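Local atomic coordinates of 432aa long hypothetical deoxyribodipyrimidine photolyase (Sulfolobus tokodaii, PDB entry 2E0I), a protein that probably repairs cyclobutane pyrimidine dimers in DNA with blue-light energy as a photolyase, and binds two FAD molecules, one possibly gathering light for the other. Residues Glu229-Gln234 with Glu243-Asp248; Leu252-Tyr255 with Val260-His263; Glu282-Gly287 with Ala316-Lys321; Thr304-Ile307 with Val311-Leu314. All blocks are in the same frame, centred on the assembly; numbering follows the deposited sequence.

Overall arrangement
All four contacts draw on the helical FAD-binding part of the photolyase. Contacts 1 and 4 meet the same FAD: residues 243-248 hold its adenine and ribose side, while 304-307 and 311-314 hold the diphosphate and flavin. Their centres lie 20 Å apart and their nearest atoms about 6 Å. Contact 3 shares helix 309-322 with contact 4, is centred 12 Å from it, and encloses it in sequence. Contact 2, centred 21 Å from contact 1, continues helix 238-256 to a place where the side chain of Phe261 comes within about 4 Å of the nearest atom of the second FAD. Contacts 2 and 3 do not touch; their centres are 23 Å apart.

Contact 1 of 4, residues Glu229-Gln234 with Glu243-Asp248; sequences EAYYTQ and ELYWRD. With FAD (flavin-adenine dinucleotide), chain E.
With CG turned opposite the backbone N (chi1 174°), Tyr231 reaches across to Tyr245, while Leu244 sends its CD2 methyl against the backbone N of Tyr231. The contact joins helices 227-233 and 238-256 of the photolyase FAD-binding fold, which run antiparallel here, their segment axes 11.3 Å apart at 160°. Leu244 CD2 lies 4.0 Å from Ala230 CB and 4.2 Å from Tyr231 CB, a small apolar joint that Leu220 of helix 217-221 completes by touching both Ala230 and Leu244. Beside it the phenols meet obliquely, and a water bonded to Tyr245 OH at 2.7 Å also makes a weak bond to Tyr231 OH, so the polar ends are linked without touching directly. Helix 238-256 also lines the FAD: Trp246 CB lies beside adenine C2A, and Glu243 packs along the ribose, its carboxylate paired with Arg205 through OE2. Cutting Glu243 back to alanine would probably leave Arg205 without this acidic mate and uncover the ribose and adenine near FAD C8A, which Glu243 OE1 approaches to 3.4 Å. The chain of Arg247, bent at its second and third torsions, brings NE to the ribose, where it makes a weak 3.4 Å hydrogen bond to FAD O2B.

Contact 2 of 4, residues Leu252-Tyr255 with Val260-His263; sequences LLAY and VFGH
Ala254 CB meets two neighbouring side chains of the loop at once: it is 4.0 Å from Val260 CG2 and 4.0 Å from Phe261 CE2, with Phe261 CZ just as near. The methyl approaches the phenyl ring obliquely. Val260 CG2 itself lies over the centre of the Phe261 ring, 4.0 Å above its plane, so valine and phenylalanine are already packed on one another where they receive the alanine. All three contacts are apolar, and no hydrogen bond crosses between 252-255 and 260-263. Backbone geometry sets up the pair. Phe261 is the centre of an inverse gamma turn, closed by a weak bond from Gly262 N to Val260 O, and at the phi of Gly262 (128°) a side chain would press against Phe261 O, which suits a glycine. Farther out, Asn347 ND2 bonds to Val260 O and Arg328 NE to Gly262 O. Helix 343-353 covers the contact, Ala344 touching Ala254 and both Pro343 and Asn347 touching Phe261, whose ring also meets Pro101 of helix 101-115. The inverse gamma turn packs the loop back on helix 238-256, where the helical FAD-binding domain meets helix 101-115 of the N-terminal alpha/beta domain of the photolyase fold, beside the second FAD.

Contact 3 of 4, residues Glu282-Gly287 with Ala316-Lys321; sequences EAWKEG and AFFLVK
The indole of Trp284 carries Leu319 on one face and meets Phe318 obliquely at CD1, which comes to the edge of the phenyl ring, 4.2 Å from Phe318 CD2. The side chains of Trp284 and Leu319 cross at about a right angle, and the leucine spreads over both indole rings. Leu319 CB lies 3.6 Å from Trp284 NE1, Leu319 CD1 sits over the CG-CD2 bond of Trp284, and Leu319 CD2 makes a CH-pi contact 3.6 Å from the centroid of the Trp284 six-membered ring, 8° off the normal. A trans first torsion (chi1 179°) carries the indole out from helix 278-286 onto helix 309-322. Its NE1 donates a hydrogen bond to Val315 O, a polar tie within an otherwise apolar meeting. Replacing Trp284 by alanine would probably open a gap beneath Leu319 and deprive Val315 O of this donor. Helix 278-286 ends soon afterwards in a Schellman motif at Gly287. Around the contact, Trp284 also touches Met298 of helix 292-304, Phe334 of helix 327-337 and Trp350 of helix 343-353, while Phe318 meets Tyr291 edge-to-face and packs on Ile294 of helix 292-304.

Contact 4 of 4, residues Thr304-Ile307 with Val311-Leu314; sequences TGYI and VRML. With FAD (flavin-adenine dinucleotide), chain E.
The short connection between helices 292-304 and 309-322 forms, with the start of the second helix, one wall of the FAD site in the photolyase fold, and its core is the pairing of Ile307 with Arg312. Arg312 NH1 donates a hydrogen bond of 2.7 Å to Ile307 O; it is nearly straight (165° at the hydrogen) and lies in the carbonyl plane, with Ile307 O only 7° out of the guanidinium plane. Beside the bond the apolar parts pack: Ile307 CG1 lies 3.6 Å from Arg312 CD, while Ile307 CB faces Val311 CG1 at 4.2 Å. With its CG1 set between the backbone N and the carbonyl carbon (chi1 44°), the isoleucine sets CD1 against CA and CG of Arg312. The Tyr306 ring stands almost perpendicular to the guanidinium, its CE1 at the guanidinium edge, and Tyr306 OH donates to phosphate oxygen O2P of the FAD at 2.9 Å. FAD O2' lies over one guanidinium face, and Arg312 NH2 comes 3.3 Å from flavin C10; Asp340 OD2 forms a salt bridge with NH2. Arg312 is thus held through both terminal nitrogens beside the flavin, by a carbonyl on NH1 and a carboxylate on NH2, and its positive charge would probably stabilise negative charge on a reduced flavin, with Asp340 partly offsetting the effect.

Contact 1 of 4, residues Glu229-Gln234 with Glu243-Asp248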
# COMPACT_ATOMS: atom_id res chain seq x y z
N GLU A 229 -6.00 7.34 14.64
CA GLU A 229 -5.43 8.66 14.84
C GLU A 229 -5.69 9.54 13.62
O GLU A 229 -6.10 10.68 13.76
CB GLU A 229 -3.92 8.56 15.10
CG GLU A 229 -3.58 7.92 16.43
CD GLU A 229 -2.08 7.99 16.78
OE1 GLU A 229 -1.26 7.31 16.10
OE2 GLU A 229 -1.73 8.72 17.74
N ALA A 230 -5.47 8.99 12.43
CA ALA A 230 -5.69 9.74 11.20
C ALA A 230 -7.14 10.18 11.19
O ALA A 230 -7.46 11.31 10.84
CB ALA A 230 -5.42 8.86 9.99
N TYR A 231 -8.00 9.25 11.60
CA TYR A 231 -9.42 9.50 11.62
C TYR A 231 -9.83 10.65 12.53
O TYR A 231 -10.51 11.57 12.10
CB TYR A 231 -10.18 8.24 12.04
CG TYR A 231 -11.66 8.49 12.21
CD1 TYR A 231 -12.52 8.55 11.11
CD2 TYR A 231 -12.19 8.70 13.48
CE1 TYR A 231 -13.87 8.82 11.28
CE2 TYR A 231 -13.53 8.97 13.66
CZ TYR A 231 -14.36 9.03 12.56
OH TYR A 231 -15.69 9.28 12.78
N TYR A 232 -9.44 10.61 13.79
CA TYR A 232 -9.84 11.66 14.69
C TYR A 232 -9.22 13.02 14.40
O TYR A 232 -9.81 14.05 14.66
CB TYR A 232 -9.58 11.25 16.13
CG TYR A 232 -10.71 10.43 16.68
CD1 TYR A 232 -10.61 9.05 16.83
CD2 TYR A 232 -11.93 11.03 16.99
CE1 TYR A 232 -11.70 8.28 17.27
CE2 TYR A 232 -13.02 10.28 17.43
CZ TYR A 232 -12.90 8.92 17.56
OH TYR A 232 -13.99 8.20 17.97
N THR A 233 -8.03 13.02 13.84
CA THR A 233 -7.37 14.27 13.54
C THR A 233 -8.08 14.99 12.41
O THR A 233 -8.12 16.21 12.37
CB THR A 233 -5.92 14.04 13.16
OG1 THR A 233 -5.27 13.34 14.22
CG2 THR A 233 -5.21 15.36 12.95
N GLN A 234 -8.65 14.21 11.50
CA GLN A 234 -9.32 14.75 10.33
C GLN A 234 -10.83 14.52 10.35
O GLN A 234 -11.51 14.70 9.34
CB GLN A 234 -8.74 14.09 9.09
CG GLN A 234 -7.24 14.20 9.02
CD GLN A 234 -6.82 15.57 8.56
OE1 GLN A 234 -6.90 15.88 7.37
NE2 GLN A 234 -6.38 16.42 9.50
N GLU A 243 -12.48 8.47 2.16
CA GLU A 243 -11.42 7.78 1.45
C GLU A 243 -10.60 6.90 2.38
O GLU A 243 -10.05 5.89 1.97
CB GLU A 243 -10.56 8.79 0.68
CG GLU A 243 -11.08 8.98 -0.75
CD GLU A 243 -10.39 10.08 -1.54
OE1 GLU A 243 -9.13 10.14 -1.53
OE2 GLU A 243 -11.13 10.88 -2.18
N LEU A 244 -10.55 7.27 3.65
CA LEU A 244 -9.82 6.47 4.61
C LEU A 244 -10.51 5.12 4.72
O LEU A 244 -9.87 4.08 4.90
CB LEU A 244 -9.85 7.17 5.97
CG LEU A 244 -8.61 7.03 6.85
CD1 LEU A 244 -7.36 7.45 6.08
CD2 LEU A 244 -8.79 7.91 8.06
N TYR A 245 -11.84 5.14 4.60
CA TYR A 245 -12.64 3.92 4.68
C TYR A 245 -12.42 3.00 3.49
O TYR A 245 -12.79 1.83 3.54
CB TYR A 245 -14.13 4.29 4.83
CG TYR A 245 -14.57 4.47 6.28
CD1 TYR A 245 -14.74 3.37 7.11
CD2 TYR A 245 -14.80 5.74 6.81
CE1 TYR A 245 -15.11 3.52 8.45
CE2 TYR A 245 -15.18 5.92 8.15
CZ TYR A 245 -15.33 4.80 8.97
OH TYR A 245 -15.66 4.93 10.31
N TRP A 246 -11.82 3.51 2.42
CA TRP A 246 -11.56 2.66 1.26
C TRP A 246 -10.48 1.64 1.57
O TRP A 246 -10.38 0.61 0.90
CB TRP A 246 -11.15 3.47 0.04
CG TRP A 246 -12.32 3.89 -0.79
CD1 TRP A 246 -12.95 5.10 -0.78
CD2 TRP A 246 -12.99 3.11 -1.78
NE1 TRP A 246 -13.97 5.11 -1.69
CE2 TRP A 246 -14.02 3.90 -2.32
CE3 TRP A 246 -12.83 1.80 -2.26
CZ2 TRP A 246 -14.88 3.44 -3.32
CZ3 TRP A 246 -13.69 1.34 -3.25
CH2 TRP A 246 -14.69 2.16 -3.77
N ARG A 247 -9.66 1.93 2.57
CA ARG A 247 -8.62 1.01 2.99
C ARG A 247 -9.25 -0.20 3.64
O ARG A 247 -8.88 -1.34 3.35
CB ARG A 247 -7.72 1.67 4.01
CG ARG A 247 -6.87 2.74 3.47
CD ARG A 247 -5.57 2.71 4.20
NE ARG A 247 -4.54 3.13 3.28
CZ ARG A 247 -3.43 2.47 2.97
NH1 ARG A 247 -3.09 1.29 3.49
NH2 ARG A 247 -2.65 3.02 2.08
N ASP A 248 -10.19 0.05 4.54
CA ASP A 248 -10.89 -1.03 5.24
C ASP A 248 -11.65 -1.87 4.23
O ASP A 248 -11.60 -3.11 4.29
CB ASP A 248 -11.87 -0.46 6.26
CG ASP A 248 -11.22 -0.13 7.59
OD1 ASP A 248 -10.21 0.62 7.61
OD2 ASP A 248 -11.73 -0.60 8.63
PA FAD E . -4.62 11.21 -0.78
O1A FAD E . -3.94 12.36 -0.12
O2A FAD E . -5.84 11.31 -1.61
O5B FAD E . -5.29 10.65 0.57
C5B FAD E . -6.48 9.86 0.55
C4B FAD E . -6.34 8.68 1.52
O4B FAD E . -7.52 7.86 1.51
C3B FAD E . -5.17 7.80 1.08
O3B FAD E . -4.01 8.18 1.81
C2B FAD E . -5.65 6.44 1.59
O2B FAD E . -5.50 6.37 3.01
C1B FAD E . -7.13 6.51 1.21
N9A FAD E . -7.35 6.24 -0.23
C8A FAD E . -7.49 7.14 -1.20
N7A FAD E . -7.76 6.52 -2.34
C5A FAD E . -7.80 5.22 -2.11
C6A FAD E . -8.03 4.08 -2.88
N6A FAD E . -8.31 4.19 -4.17
N1A FAD E . -7.96 2.87 -2.30
C2A FAD E . -7.69 2.74 -1.01
N3A FAD E . -7.48 3.79 -0.25
C4A FAD E . -7.52 5.03 -0.76
N1 FAD E . -2.88 2.69 -1.91
C2 FAD E . -1.99 2.06 -1.03
O2 FAD E . -1.84 2.47 0.12
N3 FAD E . -1.23 0.97 -1.47
C4 FAD E . -1.35 0.53 -2.79
O4 FAD E . -0.72 -0.46 -3.17
C4X FAD E . -2.22 1.18 -3.67
N5 FAD E . -2.26 0.78 -5.01
C5X FAD E . -3.15 1.41 -5.90
C6 FAD E . -3.19 0.99 -7.23
C7 FAD E . -4.08 1.57 -8.11
C7M FAD E . -4.13 1.07 -9.55
C8 FAD E . -4.93 2.59 -7.67
C8M FAD E . -5.95 3.23 -8.61
C9 FAD E . -4.89 3.00 -6.34
C9A FAD E . -4.00 2.41 -5.44
N10 FAD E . -3.95 2.81 -4.09
C10 FAD E . -2.99 2.25 -3.24
C1' FAD E . -4.90 3.84 -3.58
C2' FAD E . -4.46 5.30 -3.63
O2' FAD E . -4.05 5.66 -4.96
C3' FAD E . -3.34 5.62 -2.63
O3' FAD E . -3.75 5.21 -1.32
C4' FAD E . -3.03 7.12 -2.60
O4' FAD E . -2.67 7.58 -3.90
C5' FAD E . -1.90 7.42 -1.62
O5' FAD E . -1.54 8.81 -1.66
P FAD E . -2.14 9.87 -0.61
O1P FAD E . -1.97 9.31 0.75
O2P FAD E . -1.53 11.18 -0.91
O3P FAD E . -3.71 9.89 -0.97
O HOH W 1 -17.23 7.07 10.74

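Contact 2 of 4, residues Leu252-Tyr255 with Val260-His263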
# COMPACT_ATOMS: atom_id res chain seq x y z
N LEU A 252 -10.87 -5.85 3.81
CA LEU A 252 -11.91 -6.80 4.17
C LEU A 252 -12.40 -7.57 2.95
O LEU A 252 -12.68 -8.76 3.02
CB LEU A 252 -13.07 -6.06 4.84
CG LEU A 252 -12.76 -5.57 6.25
CD1 LEU A 252 -13.95 -4.83 6.81
CD2 LEU A 252 -12.42 -6.76 7.15
N LEU A 253 -12.51 -6.88 1.82
CA LEU A 253 -12.93 -7.54 0.60
C LEU A 253 -11.99 -8.73 0.38
O LEU A 253 -12.42 -9.85 0.16
CB LEU A 253 -12.84 -6.58 -0.58
CG LEU A 253 -13.40 -7.14 -1.89
CD1 LEU A 253 -14.90 -7.35 -1.75
CD2 LEU A 253 -13.14 -6.15 -3.01
N ALA A 254 -10.69 -8.46 0.45
CA ALA A 254 -9.69 -9.50 0.24
C ALA A 254 -9.72 -10.53 1.35
O ALA A 254 -9.51 -11.72 1.11
CB ALA A 254 -8.30 -8.88 0.14
N TYR A 255 -9.96 -10.08 2.56
CA TYR A 255 -9.99 -11.01 3.68
C TYR A 255 -11.07 -12.08 3.50
O TYR A 255 -10.84 -13.25 3.82
CB TYR A 255 -10.23 -10.24 4.97
CG TYR A 255 -10.32 -11.13 6.17
CD1 TYR A 255 -9.26 -11.92 6.55
CD2 TYR A 255 -11.49 -11.16 6.94
CE1 TYR A 255 -9.34 -12.74 7.69
CE2 TYR A 255 -11.59 -11.97 8.08
CZ TYR A 255 -10.51 -12.76 8.45
OH TYR A 255 -10.60 -13.57 9.57
N VAL A 260 -9.00 -13.34 -4.67
CA VAL A 260 -8.62 -12.18 -5.47
C VAL A 260 -7.12 -12.18 -5.74
O VAL A 260 -6.67 -11.66 -6.76
CB VAL A 260 -9.01 -10.83 -4.80
CG1 VAL A 260 -10.51 -10.79 -4.55
CG2 VAL A 260 -8.23 -10.65 -3.50
N PHE A 261 -6.35 -12.78 -4.84
CA PHE A 261 -4.92 -12.84 -5.05
C PHE A 261 -4.58 -13.94 -6.03
O PHE A 261 -4.24 -15.05 -5.64
CB PHE A 261 -4.21 -13.08 -3.72
CG PHE A 261 -4.34 -11.94 -2.77
CD1 PHE A 261 -3.88 -10.67 -3.12
CD2 PHE A 261 -4.94 -12.11 -1.53
CE1 PHE A 261 -4.00 -9.60 -2.25
CE2 PHE A 261 -5.07 -11.04 -0.65
CZ PHE A 261 -4.60 -9.78 -1.02
N GLY A 262 -4.69 -13.65 -7.32
CA GLY A 262 -4.40 -14.65 -8.33
C GLY A 262 -5.51 -14.82 -9.34
O GLY A 262 -5.25 -15.24 -10.47
N HIS A 263 -6.75 -14.53 -8.94
CA HIS A 263 -7.90 -14.65 -9.83
C HIS A 263 -8.71 -13.37 -9.79
O HIS A 263 -8.47 -12.50 -8.97
CB HIS A 263 -8.83 -15.79 -9.39
CG HIS A 263 -8.15 -17.12 -9.24
ND1 HIS A 263 -8.85 -18.27 -8.95
CD2 HIS A 263 -6.85 -17.47 -9.31
CE1 HIS A 263 -8.00 -19.28 -8.84
NE2 HIS A 263 -6.78 -18.82 -9.06

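Contact 3 of 4, residues Glu282-Gly287 with Ala316-Lys321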
# COMPACT_ATOMS: atom_id res chain seq x y z
N GLU A 282 6.48 -3.28 -21.77
CA GLU A 282 7.81 -2.75 -21.50
C GLU A 282 7.79 -1.23 -21.68
O GLU A 282 8.46 -0.50 -20.94
CB GLU A 282 8.82 -3.38 -22.44
CG GLU A 282 10.25 -3.22 -21.99
CD GLU A 282 10.72 -4.33 -21.06
OE1 GLU A 282 9.99 -4.64 -20.08
OE2 GLU A 282 11.82 -4.89 -21.30
N ALA A 283 7.03 -0.77 -22.67
CA ALA A 283 6.90 0.65 -22.96
C ALA A 283 6.16 1.35 -21.82
O ALA A 283 6.49 2.48 -21.45
CB ALA A 283 6.15 0.84 -24.25
N TRP A 284 5.17 0.67 -21.27
CA TRP A 284 4.37 1.19 -20.16
C TRP A 284 5.22 1.37 -18.90
O TRP A 284 5.14 2.40 -18.24
CB TRP A 284 3.22 0.22 -19.88
CG TRP A 284 2.32 0.61 -18.75
CD1 TRP A 284 1.34 1.56 -18.77
CD2 TRP A 284 2.32 0.05 -17.44
NE1 TRP A 284 0.72 1.62 -17.55
CE2 TRP A 284 1.30 0.70 -16.71
CE3 TRP A 284 3.08 -0.94 -16.80
CZ2 TRP A 284 1.01 0.39 -15.37
CZ3 TRP A 284 2.80 -1.24 -15.48
CH2 TRP A 284 1.77 -0.58 -14.78
N LYS A 285 6.05 0.39 -18.58
CA LYS A 285 6.89 0.48 -17.39
C LYS A 285 7.92 1.59 -17.51
O LYS A 285 8.32 2.18 -16.51
CB LYS A 285 7.59 -0.84 -17.11
CG LYS A 285 6.67 -1.96 -16.71
CD LYS A 285 7.42 -3.26 -16.43
CE LYS A 285 8.09 -3.78 -17.67
NZ LYS A 285 8.86 -5.02 -17.41
N GLU A 286 8.36 1.87 -18.73
CA GLU A 286 9.38 2.90 -18.94
C GLU A 286 8.81 4.28 -19.15
O GLU A 286 9.55 5.26 -19.14
CB GLU A 286 10.23 2.54 -20.14
CG GLU A 286 11.14 1.35 -19.93
CD GLU A 286 11.56 0.70 -21.26
OE1 GLU A 286 11.56 1.41 -22.30
OE2 GLU A 286 11.88 -0.52 -21.24
N GLY A 287 7.50 4.38 -19.34
CA GLY A 287 6.92 5.68 -19.58
C GLY A 287 7.30 6.16 -20.96
O GLY A 287 7.54 7.35 -21.17
N ALA A 316 -3.18 2.68 -14.66
CA ALA A 316 -3.69 1.33 -14.57
C ALA A 316 -4.71 1.08 -15.68
O ALA A 316 -4.74 0.01 -16.28
CB ALA A 316 -4.33 1.12 -13.20
N PHE A 317 -5.54 2.08 -15.96
CA PHE A 317 -6.54 1.98 -17.00
C PHE A 317 -5.85 1.69 -18.33
O PHE A 317 -6.18 0.73 -19.02
CB PHE A 317 -7.33 3.29 -17.10
CG PHE A 317 -8.14 3.43 -18.37
CD1 PHE A 317 -9.36 2.77 -18.52
CD2 PHE A 317 -7.67 4.22 -19.43
CE1 PHE A 317 -10.11 2.89 -19.71
CE2 PHE A 317 -8.40 4.35 -20.62
CZ PHE A 317 -9.63 3.68 -20.76
N PHE A 318 -4.89 2.54 -18.68
CA PHE A 318 -4.15 2.44 -19.92
C PHE A 318 -3.51 1.07 -20.15
O PHE A 318 -3.51 0.56 -21.28
CB PHE A 318 -3.07 3.52 -19.95
CG PHE A 318 -2.47 3.72 -21.31
CD1 PHE A 318 -3.08 4.57 -22.23
CD2 PHE A 318 -1.30 3.06 -21.68
CE1 PHE A 318 -2.54 4.74 -23.49
CE2 PHE A 318 -0.76 3.23 -22.94
CZ PHE A 318 -1.38 4.07 -23.85
N LEU A 319 -2.95 0.47 -19.11
CA LEU A 319 -2.32 -0.83 -19.28
C LEU A 319 -3.34 -1.93 -19.53
O LEU A 319 -3.11 -2.82 -20.36
CB LEU A 319 -1.48 -1.19 -18.06
CG LEU A 319 -0.86 -2.59 -18.11
CD1 LEU A 319 0.24 -2.62 -19.16
CD2 LEU A 319 -0.30 -2.97 -16.74
N VAL A 320 -4.46 -1.88 -18.84
CA VAL A 320 -5.43 -2.93 -18.99
C VAL A 320 -6.40 -2.78 -20.14
O VAL A 320 -6.53 -3.67 -20.98
CB VAL A 320 -6.23 -3.11 -17.69
CG1 VAL A 320 -7.20 -4.27 -17.83
CG2 VAL A 320 -5.28 -3.35 -16.52
N LYS A 321 -7.08 -1.64 -20.20
CA LYS A 321 -8.08 -1.39 -21.23
C LYS A 321 -7.61 -0.76 -22.53
O LYS A 321 -8.42 -0.50 -23.41
CB LYS A 321 -9.24 -0.59 -20.63
CG LYS A 321 -10.02 -1.43 -19.64
CD LYS A 321 -11.16 -0.67 -18.99
CE LYS A 321 -11.91 -1.57 -18.02
NZ LYS A 321 -12.99 -0.84 -17.28

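Contact 4 of 4, residues Thr304-Ile307 with Val311-Leu314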
# COMPACT_ATOMS: atom_id res chain seq x y z
N THR A 304 10.26 7.84 -7.84
CA THR A 304 9.80 8.27 -6.54
C THR A 304 9.09 7.19 -5.71
O THR A 304 9.10 7.23 -4.48
CB THR A 304 8.88 9.48 -6.71
OG1 THR A 304 8.67 10.09 -5.45
CG2 THR A 304 7.54 9.05 -7.25
N GLY A 305 8.47 6.23 -6.39
CA GLY A 305 7.74 5.17 -5.71
C GLY A 305 6.37 5.64 -5.25
O GLY A 305 5.72 5.00 -4.42
N TYR A 306 5.92 6.76 -5.81
CA TYR A 306 4.63 7.33 -5.46
C TYR A 306 4.00 8.10 -6.63
O TYR A 306 4.70 8.61 -7.49
CB TYR A 306 4.81 8.29 -4.26
CG TYR A 306 3.58 9.10 -3.94
CD1 TYR A 306 2.62 8.64 -3.03
CD2 TYR A 306 3.30 10.28 -4.63
CE1 TYR A 306 1.43 9.34 -2.82
CE2 TYR A 306 2.11 10.98 -4.44
CZ TYR A 306 1.18 10.50 -3.53
OH TYR A 306 -0.02 11.18 -3.39
N ILE A 307 2.67 8.15 -6.64
CA ILE A 307 1.88 8.90 -7.62
C ILE A 307 0.49 9.01 -7.01
O ILE A 307 0.04 8.08 -6.36
CB ILE A 307 1.76 8.20 -9.00
CG1 ILE A 307 1.48 6.71 -8.84
CG2 ILE A 307 3.01 8.44 -9.81
CD1 ILE A 307 1.25 5.99 -10.16
N VAL A 311 -3.50 9.80 -11.13
CA VAL A 311 -2.54 9.29 -12.09
C VAL A 311 -2.48 7.78 -11.98
O VAL A 311 -2.38 7.08 -12.98
CB VAL A 311 -1.14 9.89 -11.84
CG1 VAL A 311 -0.09 9.16 -12.66
CG2 VAL A 311 -1.14 11.36 -12.21
N ARG A 312 -2.55 7.29 -10.75
CA ARG A 312 -2.52 5.86 -10.47
C ARG A 312 -3.54 5.11 -11.31
O ARG A 312 -3.19 4.15 -11.98
CB ARG A 312 -2.81 5.62 -9.00
CG ARG A 312 -1.82 4.74 -8.29
CD ARG A 312 -1.32 5.43 -7.03
NE ARG A 312 -1.05 4.49 -5.95
CZ ARG A 312 -0.43 4.79 -4.81
NH1 ARG A 312 -0.00 6.03 -4.59
NH2 ARG A 312 -0.23 3.85 -3.89
N MET A 313 -4.79 5.55 -11.31
CA MET A 313 -5.78 4.83 -12.10
C MET A 313 -5.74 5.10 -13.59
O MET A 313 -6.18 4.26 -14.38
CB MET A 313 -7.19 5.05 -11.54
CG MET A 313 -7.80 6.40 -11.77
SD MET A 313 -9.50 6.41 -11.09
CE MET A 313 -9.13 6.53 -9.26
N LEU A 314 -5.22 6.26 -14.00
CA LEU A 314 -5.13 6.56 -15.42
C LEU A 314 -4.12 5.60 -16.01
O LEU A 314 -4.29 5.06 -17.11
CB LEU A 314 -4.64 7.99 -15.66
CG LEU A 314 -5.66 9.12 -15.51
CD1 LEU A 314 -5.04 10.43 -15.93
CD2 LEU A 314 -6.87 8.81 -16.37
PA FAD E . -4.62 11.21 -0.78
O1A FAD E . -3.94 12.36 -0.12
O2A FAD E . -5.84 11.31 -1.61
O5B FAD E . -5.29 10.65 0.57
C5B FAD E . -6.48 9.86 0.55
C4B FAD E . -6.34 8.68 1.52
O4B FAD E . -7.52 7.86 1.51
C3B FAD E . -5.17 7.80 1.08
O3B FAD E . -4.01 8.18 1.81
C2B FAD E . -5.65 6.44 1.59
O2B FAD E . -5.50 6.37 3.01
C1B FAD E . -7.13 6.51 1.21
N9A FAD E . -7.35 6.24 -0.23
C8A FAD E . -7.49 7.14 -1.20
N7A FAD E . -7.76 6.52 -2.34
C5A FAD E . -7.80 5.22 -2.11
C6A FAD E . -8.03 4.08 -2.88
N6A FAD E . -8.31 4.19 -4.17
N1A FAD E . -7.96 2.87 -2.30
C2A FAD E . -7.69 2.74 -1.01
N3A FAD E . -7.48 3.79 -0.25
C4A FAD E . -7.52 5.03 -0.76
N1 FAD E . -2.88 2.69 -1.91
C2 FAD E . -1.99 2.06 -1.03
O2 FAD E . -1.84 2.47 0.12
N3 FAD E . -1.23 0.97 -1.47
C4 FAD E . -1.35 0.53 -2.79
O4 FAD E . -0.72 -0.46 -3.17
C4X FAD E . -2.22 1.18 -3.67
N5 FAD E . -2.26 0.78 -5.01
C5X FAD E . -3.15 1.41 -5.90
C6 FAD E . -3.19 0.99 -7.23
C7 FAD E . -4.08 1.57 -8.11
C7M FAD E . -4.13 1.07 -9.55
C8 FAD E . -4.93 2.59 -7.67
C8M FAD E . -5.95 3.23 -8.61
C9 FAD E . -4.89 3.00 -6.34
C9A FAD E . -4.00 2.41 -5.44
N10 FAD E . -3.95 2.81 -4.09
C10 FAD E . -2.99 2.25 -3.24
C1' FAD E . -4.90 3.84 -3.58
C2' FAD E . -4.46 5.30 -3.63
O2' FAD E . -4.05 5.66 -4.96
C3' FAD E . -3.34 5.62 -2.63
O3' FAD E . -3.75 5.21 -1.32
C4' FAD E . -3.03 7.12 -2.60
O4' FAD E . -2.67 7.58 -3.90
C5' FAD E . -1.90 7.42 -1.62
O5' FAD E . -1.54 8.81 -1.66
P FAD E . -2.14 9.87 -0.61
O1P FAD E . -1.97 9.31 0.75
O2P FAD E . -1.53 11.18 -0.91
O3P FAD E . -3.71 9.89 -0.97